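Local coordinates for extracellular ligand-binding receptor (Sphaerobacter thermophilus, PDB 4ZPJ), which probably captures a small solute outside the membrane and delivers it to an ABC transporter, at residues 53-58 / 90-95; 119-124 / 143-148; 80-85 / 346-351; 165-170 / 364-369; 61-66 / 96-101. One frame throughout, in Å; residues are numbered along the deposited sequence.

Along the chain, strand 55-61 opens contact 1 at its start and contact 5 at its end; both wait for strand 92-100, whose first half closes contact 1 and whose second half closes contact 5. Helix 68-84 opens contact 3, so contacts 1, 3 and 5 all cross one another. Contact 2 closes a short loop around helix 130-142 and is nested inside the long loop of contact 3. Strand 168-170 then opens contact 4, which crosses contact 3: helix 336-354 returns first to close contact 3, and helix 362-371 then closes contact 4. Contacts 1, 2 and 5 join strands of one sheet; contact 4 packs a returning helix on strand 168-170, contact 3 two helices together.

Contact 1: residues 53-58 / 90-95; sequences EPIRIG and GGRPVE. With ZN (zinc ion), chain L.
Neighbouring parallel strands in the sheet of a periplasmic-binding-protein lobe, joined through helix 68-84 and the short strand 88-89, lie side by side here, Ile-55 opposite Val-94 and Arg-56 opposite Glu-95. The backbone ladder runs from Ile-55 N to Pro-93 O (2.8 Å), from Glu-95 N to Ile-55 O (2.9 Å) and from Ile-57 N to Glu-95 O (3.1 Å). Before the ladder begins, Arg-92 reaches across with the edge of its guanidinium. Its NE meets Glu-53 O close to the guanidinium plane at 2.5 Å, shorter than usual and so of uncertain exact length, while NH2 approaches Pro-54 O at 3.2 Å from above the carbonyl plane and also pairs with Glu-360. A bend at chi3 (67°) turns the group toward these carbonyls, and Ile-55 CG1 lies over one guanidinium face, 3.8 Å from Arg-92 NE. An alanine at Arg-92 is likely to leave Glu-53 O and Pro-54 O without these donors, and Glu-360 without its salt-bridge mate. On the sheet face of Arg-56 and Glu-95 the two side chains run alongside each other in the same direction, their flat ends nearly perpendicular; Arg-56 NE turns to Arg-120 O, and Glu-95 OE1 binds a zinc ion at 2.2 Å. The other face is apolar and tight, with the methyls Ile-57 CD1 and Val-94 CG1 only 3.4 Å apart.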
# COMPACT_ATOMS: atom_id res chain seq x y z
N GLU A 53 -12.18 -13.09 28.77
CA GLU A 53 -13.05 -11.95 28.38
C GLU A 53 -12.38 -11.05 27.33
O GLU A 53 -12.92 -10.90 26.23
CB GLU A 53 -13.50 -11.14 29.60
CG GLU A 53 -14.17 -9.80 29.35
CD GLU A 53 -15.69 -9.93 29.31
OE1 GLU A 53 -16.13 -10.74 28.50
OE2 GLU A 53 -16.42 -9.27 30.12
N PRO A 54 -11.20 -10.45 27.64
CA PRO A 54 -10.72 -9.52 26.61
C PRO A 54 -10.24 -10.20 25.33
O PRO A 54 -9.76 -11.34 25.35
CB PRO A 54 -9.61 -8.73 27.30
CG PRO A 54 -9.89 -8.90 28.77
CD PRO A 54 -10.39 -10.33 28.87
N ILE A 55 -10.41 -9.49 24.23
CA ILE A 55 -9.97 -9.96 22.94
C ILE A 55 -8.61 -9.34 22.75
O ILE A 55 -8.51 -8.14 22.65
CB ILE A 55 -10.95 -9.50 21.88
CG1 ILE A 55 -12.28 -10.24 22.04
CG2 ILE A 55 -10.42 -9.77 20.47
CD1 ILE A 55 -13.37 -9.75 21.09
N ARG A 56 -7.57 -10.15 22.72
CA ARG A 56 -6.22 -9.63 22.62
C ARG A 56 -5.66 -9.66 21.20
O ARG A 56 -5.50 -10.71 20.59
CB ARG A 56 -5.30 -10.38 23.56
CG ARG A 56 -5.45 -10.00 25.04
CD ARG A 56 -4.52 -10.84 25.92
NE ARG A 56 -4.66 -12.28 25.63
CZ ARG A 56 -5.57 -13.10 26.17
NH1 ARG A 56 -6.41 -12.64 27.09
NH2 ARG A 56 -5.63 -14.39 25.78
N ILE A 57 -5.30 -8.50 20.71
CA ILE A 57 -4.82 -8.33 19.40
C ILE A 57 -3.43 -7.71 19.36
O ILE A 57 -3.22 -6.60 19.84
CB ILE A 57 -5.75 -7.40 18.65
CG1 ILE A 57 -7.13 -8.03 18.59
CG2 ILE A 57 -5.19 -7.18 17.27
CD1 ILE A 57 -8.18 -7.08 18.07
N GLY A 58 -2.50 -8.42 18.76
CA GLY A 58 -1.12 -7.93 18.69
C GLY A 58 -0.97 -7.03 17.50
O GLY A 58 -1.60 -7.26 16.47
N GLY A 90 -19.18 -8.69 20.87
CA GLY A 90 -19.97 -9.64 21.62
C GLY A 90 -19.81 -9.52 23.12
O GLY A 90 -19.71 -10.53 23.81
N GLY A 91 -19.79 -8.28 23.63
CA GLY A 91 -19.61 -8.02 25.07
C GLY A 91 -18.16 -8.12 25.55
O GLY A 91 -17.90 -8.07 26.73
N ARG A 92 -17.21 -8.25 24.62
CA ARG A 92 -15.83 -8.48 24.99
C ARG A 92 -14.98 -7.30 24.54
O ARG A 92 -15.03 -6.93 23.39
CB ARG A 92 -15.30 -9.78 24.37
CG ARG A 92 -15.93 -11.05 24.94
CD ARG A 92 -15.37 -12.28 24.26
NE ARG A 92 -13.95 -12.47 24.57
CZ ARG A 92 -13.23 -13.55 24.25
NH1 ARG A 92 -13.79 -14.56 23.58
NH2 ARG A 92 -11.93 -13.62 24.56
N PRO A 93 -14.22 -6.71 25.47
CA PRO A 93 -13.43 -5.54 25.15
C PRO A 93 -12.20 -5.98 24.37
O PRO A 93 -11.62 -7.03 24.67
CB PRO A 93 -13.03 -5.00 26.56
CG PRO A 93 -12.95 -6.19 27.42
CD PRO A 93 -13.99 -7.17 26.86
N VAL A 94 -11.79 -5.18 23.39
CA VAL A 94 -10.54 -5.41 22.68
C VAL A 94 -9.39 -4.78 23.45
O VAL A 94 -9.56 -3.72 24.03
CB VAL A 94 -10.54 -4.76 21.28
CG1 VAL A 94 -9.22 -5.03 20.57
CG2 VAL A 94 -11.67 -5.29 20.44
N GLU A 95 -8.24 -5.42 23.48
CA GLU A 95 -7.04 -4.72 23.85
C GLU A 95 -5.92 -4.91 22.84
O GLU A 95 -5.50 -6.02 22.54
CB GLU A 95 -6.59 -5.02 25.29
CG GLU A 95 -6.34 -6.46 25.62
CD GLU A 95 -5.96 -6.67 27.09
OE1 GLU A 95 -4.86 -7.20 27.34
OE2 GLU A 95 -6.76 -6.30 28.00
ZN ZN L . -4.03 -5.97 29.00
O HOH W 1 -5.28 -4.75 29.04

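Contact 2: residues 119-124 / 143-148; sequences DRVHLI and AEMPTI
The Pro-146 ring lies against the backbone of His-122, its CD 3.6 Å from His-122 O; the imidazole of that histidine carries Arg-120 O over one face, 3.9 Å above the ring plane and displaced toward the rim, and its ND1 takes part in a weak hydrogen bond with Arg-56 N. Met-145, a selenomethionine in this crystal, reaches across to segment 119-124. CG stands opposite the backbone N (chi1 176°), and bends at chi2 and chi3 then curl the chain back over that segment, laying SE 3.7 Å from Leu-123 N and the terminal CE 3.4 Å from Val-121 O. Its CG meets Ile-124 CD1 at 4.1 Å, the two side chains crossing at about a right angle. Beyond this, strands 123-126 and 147-149 pair in parallel as the two ends of a beta-alpha-beta unit whose helix, 130-142, ends in a Schellman motif at Glu-144. Ile-124 N donates to Pro-146 O at 2.9 Å, and Ile-148 N to Ile-124 O at 2.7 Å. Thr-147 OG1 donates back to Met-145 O at 2.8 Å, from above the carbonyl plane. In this buried place the hydroxyl is thus satisfied within its own segment, while the paired amides find carbonyls across the strands and the Met-145 side chain adds apolar contacts with Val-121 CG2 and Ile-124 CD1.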
# COMPACT_ATOMS: atom_id res chain seq x y z
N ASP A 119 2.21 -12.56 25.47
CA ASP A 119 0.97 -11.81 25.53
C ASP A 119 -0.25 -12.65 25.15
O ASP A 119 -1.37 -12.26 25.45
CB ASP A 119 1.12 -10.56 24.67
CG ASP A 119 2.14 -9.60 25.26
OD1 ASP A 119 1.98 -9.29 26.46
OD2 ASP A 119 3.11 -9.17 24.59
N ARG A 120 -0.02 -13.79 24.51
CA ARG A 120 -1.07 -14.72 24.14
C ARG A 120 -2.16 -14.03 23.32
O ARG A 120 -3.32 -14.12 23.59
CB ARG A 120 -1.62 -15.42 25.39
CG ARG A 120 -0.56 -16.26 26.17
CD ARG A 120 -0.11 -17.48 25.35
NE ARG A 120 0.94 -18.29 25.99
CZ ARG A 120 1.32 -19.51 25.59
NH1 ARG A 120 0.74 -20.10 24.54
NH2 ARG A 120 2.28 -20.15 26.25
N VAL A 121 -1.75 -13.35 22.27
CA VAL A 121 -2.72 -12.67 21.45
C VAL A 121 -3.44 -13.64 20.53
O VAL A 121 -2.92 -14.67 20.18
CB VAL A 121 -2.08 -11.52 20.65
CG1 VAL A 121 -1.41 -10.55 21.60
CG2 VAL A 121 -1.09 -12.00 19.61
N HIS A 122 -4.64 -13.28 20.12
CA HIS A 122 -5.46 -14.15 19.30
C HIS A 122 -5.34 -13.85 17.81
O HIS A 122 -5.81 -14.60 16.98
CB HIS A 122 -6.92 -13.98 19.76
CG HIS A 122 -7.13 -14.31 21.20
ND1 HIS A 122 -7.82 -13.47 22.06
CD2 HIS A 122 -6.73 -15.37 21.95
CE1 HIS A 122 -7.85 -14.01 23.27
NE2 HIS A 122 -7.20 -15.16 23.23
N LEU A 123 -4.70 -12.72 17.49
CA LEU A 123 -4.59 -12.20 16.16
C LEU A 123 -3.43 -11.19 16.10
O LEU A 123 -3.23 -10.45 17.05
CB LEU A 123 -5.93 -11.53 15.78
CG LEU A 123 -5.95 -10.94 14.37
CD1 LEU A 123 -7.31 -11.02 13.69
CD2 LEU A 123 -5.47 -9.50 14.41
N ILE A 124 -2.72 -11.12 14.98
CA ILE A 124 -1.68 -10.11 14.78
C ILE A 124 -1.95 -9.29 13.55
O ILE A 124 -2.29 -9.85 12.51
CB ILE A 124 -0.29 -10.76 14.70
CG1 ILE A 124 0.25 -11.01 16.14
CG2 ILE A 124 0.75 -9.89 14.01
CD1 ILE A 124 1.51 -11.82 16.13
N ALA A 143 2.96 -21.14 14.53
CA ALA A 143 2.08 -20.85 15.67
C ALA A 143 0.56 -20.84 15.32
O ALA A 143 -0.27 -20.68 16.20
CB ALA A 143 2.51 -19.55 16.33
N GLU A 144 0.20 -21.03 14.06
CA GLU A 144 -1.22 -21.02 13.63
C GLU A 144 -1.90 -19.73 14.10
O GLU A 144 -2.99 -19.74 14.65
CB GLU A 144 -1.95 -22.32 14.06
CG GLU A 144 -1.20 -23.60 13.61
CD GLU A 144 -1.95 -24.94 13.86
OE1 GLU A 144 -3.15 -24.88 14.22
OE2 GLU A 144 -1.35 -26.05 13.69
N MSE A 145 -1.23 -18.61 13.82
CA MSE A 145 -1.65 -17.29 14.24
C MSE A 145 -2.24 -16.50 13.09
O MSE A 145 -1.51 -16.14 12.13
CB MSE A 145 -0.39 -16.57 14.68
CG MSE A 145 -0.63 -15.12 15.07
SE MSE A 145 -1.86 -14.88 16.61
CE MSE A 145 -1.09 -16.25 17.79
N PRO A 146 -3.52 -16.16 13.19
CA PRO A 146 -4.13 -15.33 12.17
C PRO A 146 -3.47 -13.99 12.12
O PRO A 146 -3.21 -13.37 13.16
CB PRO A 146 -5.61 -15.23 12.62
CG PRO A 146 -5.79 -16.43 13.49
CD PRO A 146 -4.49 -16.49 14.25
N THR A 147 -3.12 -13.56 10.93
CA THR A 147 -2.23 -12.41 10.75
C THR A 147 -2.78 -11.53 9.64
O THR A 147 -3.13 -12.04 8.58
CB THR A 147 -0.83 -12.90 10.37
OG1 THR A 147 -0.32 -13.74 11.41
CG2 THR A 147 0.07 -11.74 10.16
N ILE A 148 -2.89 -10.24 9.90
CA ILE A 148 -3.40 -9.28 8.92
C ILE A 148 -2.24 -8.33 8.55
O ILE A 148 -1.88 -7.46 9.35
CB ILE A 148 -4.53 -8.37 9.48
CG1 ILE A 148 -5.60 -9.12 10.23
CG2 ILE A 148 -5.19 -7.58 8.38
CD1 ILE A 148 -6.48 -9.97 9.45

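Contact 3: residues 80-85 / 346-351; sequences LALDQA and RVIAEA
Two helices meet here through alanines and a few larger apolar groups, Ala-81, Leu-82 and Ala-85 of helix 68-84 against Ile-348 and Ala-349 of helix 336-354, above one face of the sheet that holds strands 55-61 and 92-100. The short segments run in roughly the same direction, 30° apart, with axes 8.9 Å from each other, a close approach that the alanines permit. Ala-85 CB and Ala-349 CB touch at 3.9 Å, methyl against methyl. One turn earlier Ala-81 CB points at the backbone of the other helix and comes 3.7 Å from Arg-346 N. On the side nearer the sheet, Leu-82 CD2 spans the groove to Ile-348 CG2 at 4.2 Å and to Ala-349 CB at 4.4 Å. In this periplasmic-binding-protein fold the chain comes back from the other lobe before it forms helix 336-354, and Ile-348 continues down to Ile-57 of the sheet, while Leu-82 reaches Leu-96. Arg-346 adds its aliphatic start, CG lying 4.5 Å from Ala-81 CB. Its guanidinium folds along its own helix, where NH2 forms a salt bridge with Glu-350 OE2 at 3.1 Å; the oxygen lies in the guanidinium plane but is met from above the carboxylate plane. Arg-346 also makes a cation-pi contact with Phe-374, and its side chain lies about 5 Å from a bound zinc ion, near the zinc ligands Glu-317 and Glu-320.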
# COMPACT_ATOMS: atom_id res chain seq x y z
N LEU A 80 -8.49 4.17 14.45
CA LEU A 80 -9.68 4.82 13.99
C LEU A 80 -10.80 3.83 13.64
O LEU A 80 -11.93 4.04 14.05
CB LEU A 80 -9.36 5.70 12.78
CG LEU A 80 -10.58 6.43 12.29
CD1 LEU A 80 -11.03 7.40 13.36
CD2 LEU A 80 -10.33 7.18 11.01
N ALA A 81 -10.48 2.72 12.95
CA ALA A 81 -11.51 1.70 12.59
C ALA A 81 -11.99 0.97 13.77
O ALA A 81 -13.17 0.73 13.88
CB ALA A 81 -11.00 0.69 11.62
N LEU A 82 -11.08 0.59 14.67
CA LEU A 82 -11.54 -0.14 15.82
C LEU A 82 -12.39 0.73 16.75
O LEU A 82 -13.37 0.26 17.33
CB LEU A 82 -10.38 -0.81 16.56
CG LEU A 82 -9.75 -1.89 15.66
CD1 LEU A 82 -8.42 -2.40 16.20
CD2 LEU A 82 -10.70 -3.05 15.44
N ASP A 83 -12.06 2.00 16.88
CA ASP A 83 -12.89 2.91 17.64
C ASP A 83 -14.28 3.14 17.04
O ASP A 83 -15.24 3.23 17.77
CB ASP A 83 -12.17 4.25 17.87
CG ASP A 83 -11.04 4.13 18.86
OD1 ASP A 83 -11.00 3.04 19.46
OD2 ASP A 83 -10.23 5.08 19.10
N GLN A 84 -14.41 3.22 15.71
CA GLN A 84 -15.75 3.39 15.13
C GLN A 84 -16.65 2.22 15.43
O GLN A 84 -17.85 2.38 15.56
CB GLN A 84 -15.71 3.55 13.63
CG GLN A 84 -15.03 4.79 13.23
CD GLN A 84 -15.03 4.97 11.75
OE1 GLN A 84 -15.22 6.08 11.31
NE2 GLN A 84 -14.87 3.88 10.97
N ALA A 85 -16.03 1.04 15.52
CA ALA A 85 -16.69 -0.18 15.92
C ALA A 85 -16.89 -0.30 17.44
O ALA A 85 -17.44 -1.28 17.90
CB ALA A 85 -15.87 -1.36 15.42
N ARG A 346 -11.06 -2.55 9.90
CA ARG A 346 -12.43 -2.84 9.48
C ARG A 346 -12.59 -4.33 9.23
O ARG A 346 -13.57 -4.93 9.61
CB ARG A 346 -12.80 -2.13 8.16
CG ARG A 346 -13.49 -0.81 8.25
CD ARG A 346 -14.80 -0.79 9.04
NE ARG A 346 -15.94 -1.44 8.41
CZ ARG A 346 -16.61 -0.93 7.39
NH1 ARG A 346 -16.27 0.22 6.83
NH2 ARG A 346 -17.64 -1.60 6.91
N VAL A 347 -11.61 -4.92 8.58
CA VAL A 347 -11.60 -6.36 8.41
C VAL A 347 -11.73 -7.04 9.78
O VAL A 347 -12.53 -7.96 9.95
CB VAL A 347 -10.28 -6.80 7.76
CG1 VAL A 347 -10.05 -8.28 7.95
CG2 VAL A 347 -10.25 -6.42 6.28
N ILE A 348 -10.96 -6.57 10.77
CA ILE A 348 -10.90 -7.25 12.04
C ILE A 348 -12.23 -7.08 12.66
O ILE A 348 -12.82 -8.03 13.14
CB ILE A 348 -9.82 -6.64 12.94
CG1 ILE A 348 -8.46 -7.12 12.45
CG2 ILE A 348 -10.04 -7.06 14.36
CD1 ILE A 348 -7.33 -6.33 13.00
N ALA A 349 -12.76 -5.86 12.58
CA ALA A 349 -14.06 -5.53 13.17
C ALA A 349 -15.20 -6.32 12.54
O ALA A 349 -16.09 -6.75 13.25
CB ALA A 349 -14.33 -4.03 13.07
N GLU A 350 -15.17 -6.51 11.23
CA GLU A 350 -16.21 -7.25 10.55
C GLU A 350 -16.09 -8.72 10.90
O GLU A 350 -17.11 -9.40 11.10
CB GLU A 350 -16.10 -7.09 9.04
CG GLU A 350 -16.28 -5.66 8.61
CD GLU A 350 -17.73 -5.26 8.33
OE1 GLU A 350 -18.51 -6.09 7.82
OE2 GLU A 350 -18.10 -4.11 8.60
N ALA A 351 -14.86 -9.23 10.99
CA ALA A 351 -14.71 -10.66 11.29
C ALA A 351 -15.16 -10.92 12.73
O ALA A 351 -15.89 -11.88 12.99
CB ALA A 351 -13.30 -11.15 11.08

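Contact 4: residues 165-170 / 364-369; sequences SPYLFR and ALLEAL
The Phe-169 ring is met in two different ways by one helix: Leu-369 CB sits over its face, while the backbone oxygen of Leu-366 comes to its edge. The first is a CH-pi contact, CB of Leu-369 lying 3.9 Å from the ring centroid and 30° off the normal, shifted toward the far end of the ring so that it is 3.5 Å from Phe-169 CZ. The second brings Leu-366 O near the ring plane, 3.9 Å from Phe-169 CZ, where the weakly positive ring hydrogens would suit a carbonyl oxygen. Phe-169 points its ring at the helix because CG lies opposite its own carbonyl carbon (chi1 -63°). The contact joins strand 168-170, outermost in the sheet of this lobe of the periplasmic-binding-protein fold, to helix 362-371, which packs over that end of the sheet. Just before the strand, a type I beta turn runs from Ser-165 to Leu-168, and Ser-165 OG accepts from Tyr-167 N at 3.1 Å in an ST turn. This bend presents Pro-166 and Tyr-167 to the helix, and Leu-366 divides its two methyls between them and the phenylalanine: CD1 lies 3.8 Å from Tyr-167 CE1, while CD2 is 3.7 Å from Pro-166 O and 4.0 Å from Phe-169 CE1. Leu-369 adds a second touch through CD1, 3.9 Å from Phe-169 CE1. Elsewhere Phe-169 meets the ring of Phe-383 with planes at about 60°, and Gln-388 NE2 bonds to both Pro-166 O and Leu-168 O.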
# COMPACT_ATOMS: atom_id res chain seq x y z
N SER A 165 -0.35 -18.98 3.16
CA SER A 165 -0.90 -19.85 4.20
C SER A 165 -2.29 -19.35 4.54
O SER A 165 -2.56 -18.17 4.45
CB SER A 165 0.05 -19.75 5.46
OG SER A 165 -0.60 -20.09 6.66
N PRO A 166 -3.18 -20.24 4.99
CA PRO A 166 -4.53 -19.80 5.44
C PRO A 166 -4.49 -18.87 6.66
O PRO A 166 -5.45 -18.16 6.90
CB PRO A 166 -5.26 -21.06 5.79
CG PRO A 166 -4.30 -22.20 5.60
CD PRO A 166 -2.99 -21.69 5.07
N TYR A 167 -3.40 -18.87 7.41
CA TYR A 167 -3.27 -17.93 8.51
C TYR A 167 -2.87 -16.51 8.07
O TYR A 167 -3.05 -15.59 8.84
CB TYR A 167 -2.31 -18.48 9.58
CG TYR A 167 -2.83 -19.75 10.17
CD1 TYR A 167 -3.83 -19.72 11.12
CD2 TYR A 167 -2.33 -20.98 9.80
CE1 TYR A 167 -4.36 -20.90 11.65
CE2 TYR A 167 -2.83 -22.16 10.33
CZ TYR A 167 -3.86 -22.11 11.23
OH TYR A 167 -4.37 -23.27 11.78
N LEU A 168 -2.39 -16.31 6.83
CA LEU A 168 -1.92 -15.00 6.36
C LEU A 168 -2.89 -14.31 5.40
O LEU A 168 -3.28 -14.89 4.41
CB LEU A 168 -0.57 -15.12 5.65
CG LEU A 168 0.49 -15.88 6.46
CD1 LEU A 168 1.77 -16.09 5.66
CD2 LEU A 168 0.76 -15.17 7.76
N PHE A 169 -3.25 -13.09 5.74
CA PHE A 169 -4.08 -12.24 4.93
C PHE A 169 -3.33 -10.97 4.69
O PHE A 169 -2.59 -10.50 5.57
CB PHE A 169 -5.39 -11.90 5.68
CG PHE A 169 -6.26 -13.08 5.98
CD1 PHE A 169 -5.98 -13.91 7.08
CD2 PHE A 169 -7.35 -13.35 5.23
CE1 PHE A 169 -6.78 -15.02 7.36
CE2 PHE A 169 -8.21 -14.44 5.53
CZ PHE A 169 -7.91 -15.27 6.59
N ARG A 170 -3.56 -10.35 3.55
CA ARG A 170 -2.96 -9.06 3.28
C ARG A 170 -3.98 -8.07 2.81
O ARG A 170 -4.75 -8.37 1.89
CB ARG A 170 -1.83 -9.23 2.25
CG ARG A 170 -1.17 -7.93 1.89
CD ARG A 170 0.32 -8.11 1.66
NE ARG A 170 0.55 -8.82 0.44
CZ ARG A 170 1.72 -9.25 0.00
NH1 ARG A 170 2.86 -9.06 0.69
NH2 ARG A 170 1.78 -9.87 -1.17
N ALA A 364 -13.57 -20.68 12.98
CA ALA A 364 -14.59 -19.69 12.69
C ALA A 364 -13.96 -18.31 12.41
O ALA A 364 -14.42 -17.61 11.56
CB ALA A 364 -15.57 -19.58 13.86
N LEU A 365 -12.89 -17.94 13.11
CA LEU A 365 -12.24 -16.67 12.84
C LEU A 365 -11.70 -16.60 11.40
O LEU A 365 -11.91 -15.60 10.65
CB LEU A 365 -11.12 -16.46 13.83
CG LEU A 365 -10.30 -15.19 13.69
CD1 LEU A 365 -11.20 -13.97 13.62
CD2 LEU A 365 -9.26 -15.11 14.83
N LEU A 366 -11.02 -17.65 11.00
CA LEU A 366 -10.46 -17.71 9.66
C LEU A 366 -11.49 -17.73 8.57
O LEU A 366 -11.27 -17.07 7.53
CB LEU A 366 -9.61 -18.93 9.45
CG LEU A 366 -8.35 -19.06 10.29
CD1 LEU A 366 -7.67 -20.36 9.87
CD2 LEU A 366 -7.41 -17.92 10.06
N GLU A 367 -12.57 -18.50 8.77
CA GLU A 367 -13.64 -18.55 7.82
C GLU A 367 -14.30 -17.18 7.80
O GLU A 367 -14.67 -16.72 6.71
CB GLU A 367 -14.67 -19.69 8.09
CG GLU A 367 -14.07 -21.11 8.29
CD GLU A 367 -14.90 -22.30 7.73
OE1 GLU A 367 -14.94 -22.45 6.49
OE2 GLU A 367 -15.46 -23.13 8.52
N ALA A 368 -14.42 -16.50 8.95
CA ALA A 368 -15.04 -15.15 8.92
C ALA A 368 -14.12 -14.11 8.18
O ALA A 368 -14.59 -13.33 7.32
CB ALA A 368 -15.46 -14.66 10.32
N LEU A 369 -12.83 -14.14 8.45
CA LEU A 369 -11.89 -13.26 7.71
C LEU A 369 -11.96 -13.51 6.21
O LEU A 369 -12.05 -12.55 5.45
CB LEU A 369 -10.47 -13.45 8.17
CG LEU A 369 -10.25 -12.92 9.55
CD1 LEU A 369 -9.06 -13.64 10.18
CD2 LEU A 369 -10.02 -11.41 9.55

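Contact 5: residues 61-66 / 96-101; sequences LTLSGP and LIIEDS. With ZN (zinc ion), chain H.
Asp-100 OD1 is gripped by two backbone amides, Leu-63 N across the contact at 3.0 Å and Ala-102 N, two residues further along the chain. The bond from Leu-63 N is nearly straight (169° at the hydrogen) but comes in from above the carboxylate plane. The other oxygen, OD2, receives the hydroxyl of Ser-64 OG at 2.7 Å on its syn lone pair, the side facing OD1. Because CG stands opposite the backbone N (chi1 178°), the carboxylate swings off the end of strand 92-100 into the loop 62-66, where it ties down two consecutive residues. An alanine in place of Asp-100 would probably leave Leu-63 N and Ser-64 OG without their acceptor and set the loop freer to shift. Just before the loop, the parallel pairing of strands 55-61 and 92-100 finishes: Leu-61 N donates to Glu-99 O at 3.0 Å, and Ser-101 N reaches Leu-61 O at 2.7 Å. Beside the carboxylate, Leu-63 CD1 packs on Ile-98 CG2 at 3.6 Å, the two side chains at about a right angle. Glu-99 points away from the loop, and its two oxygens bind a zinc ion, OE2 at 2.3 Å and OE1 more loosely at 2.6 Å; Lys-111 NZ also bonds to OE1, and a zinc-bound water donates to Ile-98 O. Loops at such C-terminal strand ends commonly line the ligand cleft in this family. Here one carboxylate takes up an amide and a hydroxyl of the loop besides Ala-102 N, and these three donors would probably stabilise its negative charge.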
# COMPACT_ATOMS: atom_id res chain seq x y z
N LEU A 61 4.59 -3.32 14.36
CA LEU A 61 4.79 -2.28 13.35
C LEU A 61 6.18 -1.72 13.48
O LEU A 61 6.82 -1.87 14.53
CB LEU A 61 3.70 -1.18 13.48
CG LEU A 61 2.31 -1.53 12.89
CD1 LEU A 61 1.27 -0.46 13.22
CD2 LEU A 61 2.34 -1.74 11.39
N THR A 62 6.66 -1.07 12.41
CA THR A 62 7.89 -0.31 12.49
C THR A 62 7.49 1.08 12.84
O THR A 62 6.86 1.77 12.02
CB THR A 62 8.69 -0.27 11.17
OG1 THR A 62 9.21 -1.56 10.93
CG2 THR A 62 9.83 0.68 11.28
N LEU A 63 7.83 1.49 14.08
CA LEU A 63 7.32 2.75 14.59
C LEU A 63 8.38 3.76 15.00
O LEU A 63 8.01 4.83 15.45
CB LEU A 63 6.39 2.51 15.77
CG LEU A 63 5.09 1.73 15.50
CD1 LEU A 63 4.51 1.24 16.84
CD2 LEU A 63 4.13 2.61 14.74
N SER A 64 9.65 3.39 14.86
CA SER A 64 10.80 4.29 14.99
C SER A 64 11.80 3.99 13.86
O SER A 64 11.59 3.09 13.08
CB SER A 64 11.48 4.06 16.33
OG SER A 64 11.82 2.69 16.47
N GLY A 65 12.91 4.73 13.80
CA GLY A 65 13.78 4.74 12.61
C GLY A 65 13.09 5.44 11.43
O GLY A 65 11.93 5.86 11.51
N PRO A 66 13.79 5.58 10.30
CA PRO A 66 13.21 6.28 9.15
C PRO A 66 11.92 5.63 8.58
O PRO A 66 11.09 6.30 7.96
CB PRO A 66 14.37 6.29 8.13
CG PRO A 66 15.26 5.16 8.52
CD PRO A 66 15.09 4.96 10.00
N LEU A 96 -5.46 -3.79 22.32
CA LEU A 96 -4.32 -3.76 21.44
C LEU A 96 -3.01 -3.80 22.19
O LEU A 96 -2.78 -2.99 23.05
CB LEU A 96 -4.35 -2.46 20.70
CG LEU A 96 -5.51 -2.29 19.78
CD1 LEU A 96 -5.28 -0.99 19.03
CD2 LEU A 96 -5.64 -3.46 18.84
N ILE A 97 -2.16 -4.75 21.86
CA ILE A 97 -0.82 -4.83 22.38
C ILE A 97 0.12 -4.48 21.22
O ILE A 97 0.18 -5.21 20.22
CB ILE A 97 -0.48 -6.22 22.98
CG1 ILE A 97 -1.28 -6.47 24.27
CG2 ILE A 97 0.99 -6.26 23.41
CD1 ILE A 97 -2.59 -7.15 24.05
N ILE A 98 0.79 -3.34 21.33
CA ILE A 98 1.55 -2.77 20.25
C ILE A 98 3.04 -2.98 20.51
O ILE A 98 3.56 -2.55 21.55
CB ILE A 98 1.32 -1.25 20.04
CG1 ILE A 98 -0.00 -0.92 19.33
CG2 ILE A 98 2.41 -0.64 19.15
CD1 ILE A 98 -1.25 -1.29 20.07
N GLU A 99 3.72 -3.60 19.55
CA GLU A 99 5.17 -3.73 19.58
C GLU A 99 5.86 -3.12 18.37
O GLU A 99 5.48 -3.35 17.19
CB GLU A 99 5.53 -5.20 19.70
CG GLU A 99 5.12 -5.79 21.04
CD GLU A 99 5.85 -5.15 22.18
OE1 GLU A 99 6.92 -4.55 21.92
OE2 GLU A 99 5.37 -5.25 23.35
N ASP A 100 6.88 -2.33 18.68
CA ASP A 100 7.74 -1.70 17.65
C ASP A 100 8.86 -2.67 17.22
O ASP A 100 9.65 -3.16 18.07
CB ASP A 100 8.39 -0.44 18.25
CG ASP A 100 9.34 0.28 17.29
OD1 ASP A 100 9.41 -0.05 16.07
OD2 ASP A 100 10.02 1.23 17.81
N SER A 101 8.92 -2.95 15.92
CA SER A 101 9.96 -3.82 15.34
C SER A 101 11.22 -3.03 14.96
O SER A 101 12.23 -3.63 14.64
CB SER A 101 9.44 -4.56 14.11
OG SER A 101 8.81 -3.68 13.17
ZN ZN H . 6.95 -3.96 24.42
O HOH W 2 4.95 -2.67 24.29
O HOH W 3 8.14 -4.99 24.27